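Local structure of sensor protein (Pseudomonas syringae pv. tomato, 2R8R) at residues Pro149-Val152 against Leu153-Phe157. The protein is the N-terminal, P-loop NTPase-like part of the sensor kinase KdpD, which probably autophosphorylates on histidine at the expense of ATP in two-component signalling. Residues are numbered along the deposited sequence; the frame is centred on the assembly and turned at random.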
loop_
_atom_site.group_PDB
_atom_site.type_symbol
_atom_site.label_atom_id
_atom_site.label_comp_id
_atom_site.label_asym_id
_atom_site.label_seq_id
_atom_site.Cartn_x
_atom_site.Cartn_y
_atom_site.Cartn_z
ATOM N N PRO A 149 9.089 -8.715 4.382
ATOM C CA PRO A 149 9.964 -8.937 5.533
ATOM C C PRO A 149 9.815 -7.789 6.502
ATOM O O PRO A 149 9.731 -6.606 6.083
ATOM C CB PRO A 149 11.380 -8.998 4.921
ATOM C CG PRO A 149 11.167 -9.316 3.490
ATOM C CD PRO A 149 9.863 -8.594 3.139
ATOM N N ASP A 150 9.739 -8.132 7.781
ATOM C CA ASP A 150 9.528 -7.125 8.811
ATOM C C ASP A 150 10.574 -5.997 8.743
ATOM O O ASP A 150 10.245 -4.834 8.943
ATOM C CB ASP A 150 9.525 -7.777 10.180
ATOM C CG ASP A 150 8.365 -8.734 10.357
ATOM O OD1 ASP A 150 8.167 -9.579 9.463
ATOM O OD2 ASP A 150 7.657 -8.640 11.388
ATOM N N TRP A 151 11.819 -6.351 8.430
ATOM C CA TRP A 151 12.920 -5.380 8.375
ATOM C C TRP A 151 12.714 -4.269 7.348
ATOM O O TRP A 151 13.199 -3.171 7.551
ATOM C CB TRP A 151 14.283 -6.073 8.176
ATOM C CG TRP A 151 14.465 -6.665 6.825
ATOM C CD1 TRP A 151 14.323 -7.964 6.489
ATOM C CD2 TRP A 151 14.802 -5.961 5.610
ATOM N NE1 TRP A 151 14.565 -8.133 5.146
ATOM C CE2 TRP A 151 14.857 -6.922 4.581
ATOM C CE3 TRP A 151 15.101 -4.619 5.306
ATOM C CZ2 TRP A 151 15.187 -6.591 3.263
ATOM C CZ3 TRP A 151 15.431 -4.285 4.004
ATOM C CH2 TRP A 151 15.471 -5.262 2.996
ATOM N N VAL A 152 11.968 -4.529 6.278
ATOM C CA VAL A 152 11.659 -3.491 5.272
ATOM C C VAL A 152 10.869 -2.354 5.926
ATOM O O VAL A 152 11.149 -1.141 5.715
ATOM C CB VAL A 152 10.909 -4.038 4.031
ATOM C CG1 VAL A 152 10.433 -2.895 3.149
ATOM C CG2 VAL A 152 11.798 -4.917 3.211
ATOM N N LEU A 153 9.912 -2.744 6.756
ATOM C CA LEU A 153 9.120 -1.761 7.498
ATOM C C LEU A 153 9.874 -1.147 8.692
ATOM O O LEU A 153 9.745 0.047 8.946
ATOM C CB LEU A 153 7.786 -2.386 7.920
ATOM C CG LEU A 153 6.825 -1.485 8.674
ATOM C CD1 LEU A 153 5.430 -1.911 8.423
ATOM C CD2 LEU A 153 7.141 -1.565 10.171
ATOM N N GLN A 154 10.645 -1.970 9.411
ATOM C CA GLN A 154 11.431 -1.524 10.587
ATOM C C GLN A 154 12.477 -0.467 10.239
ATOM O O GLN A 154 12.746 0.437 11.015
ATOM C CB GLN A 154 12.130 -2.708 11.270
ATOM C CG GLN A 154 11.133 -3.631 11.971
ATOM C CD GLN A 154 11.696 -5.008 12.355
ATOM O OE1 GLN A 154 12.883 -5.298 12.153
ATOM N NE2 GLN A 154 10.830 -5.862 12.935
ATOM N N GLU A 155 13.060 -0.596 9.063
ATOM C CA GLU A 155 14.067 0.338 8.630
ATOM C C GLU A 155 13.502 1.522 7.862
ATOM O O GLU A 155 14.274 2.331 7.359
ATOM C CB GLU A 155 15.119 -0.416 7.822
ATOM C CG GLU A 155 15.784 -1.481 8.693
ATOM C CD GLU A 155 16.908 -2.175 8.011
ATOM O OE1 GLU A 155 17.211 -1.834 6.846
ATOM O OE2 GLU A 155 17.504 -3.065 8.652
ATOM N N ALA A 156 12.172 1.647 7.807
ATOM C CA ALA A 156 11.521 2.815 7.204
ATOM C C ALA A 156 11.897 4.058 8.004
ATOM O O ALA A 156 11.962 4.010 9.221
ATOM C CB ALA A 156 10.016 2.641 7.174
ATOM N N PHE A 157 12.188 5.153 7.323
ATOM C CA PHE A 157 12.482 6.398 7.988
ATOM C C PHE A 157 11.318 6.851 8.892
ATOM O O PHE A 157 11.519 7.288 10.015
ATOM C CB PHE A 157 12.752 7.468 6.951
ATOM C CG PHE A 157 13.397 8.683 7.504
ATOM C CD1 PHE A 157 14.733 8.666 7.864
ATOM C CD2 PHE A 157 12.700 9.867 7.617
ATOM C CE1 PHE A 157 15.353 9.809 8.355
ATOM C CE2 PHE A 157 13.320 11.006 8.116
ATOM C CZ PHE A 157 14.644 10.964 8.495
#
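W151 and E155 are one helical turn apart, and E155 OE1 approaches the six-membered ring of W151 obliquely, 3.8 Å from CE3, with the ring and carboxylate planes 55° apart, so the two flat groups neither stack nor lie coplanar. E155 gets there with an extended chain beyond CG, and its CG also rests 3.3 Å from the carbonyl O of W151. CG of W151 sits between its backbone N and carbonyl carbon (chi1 70°), which turns the indole toward V152, whose CG2 lies 3.6 Å above one ring face, offset toward the rim. Backbone evidence for a short helix is direct: Q154 N donates to D150 O at 2.9 Å. E155 N does the same to W151 O at 3.0 Å, and L153 N adds a weak bond to D150 O. E155 then leaves helical angles, and the chain runs into strand 158-161, an outermost strand of the parallel sheet of this P-loop NTPase-like domain. With CG anti to its carbonyl carbon (chi1 -70°) and the rest of the chain extended, the Q154 side chain lies alongside D150, with CG 3.4 Å from D150 O and NE2 3.6 Å from D150 CB. D150 OD2 is hydrogen-bonded to S131 OG. Buried V152 packs on W107 and Q111 of helix 106-115, while the W107 ring meets that of W151 edge-to-face.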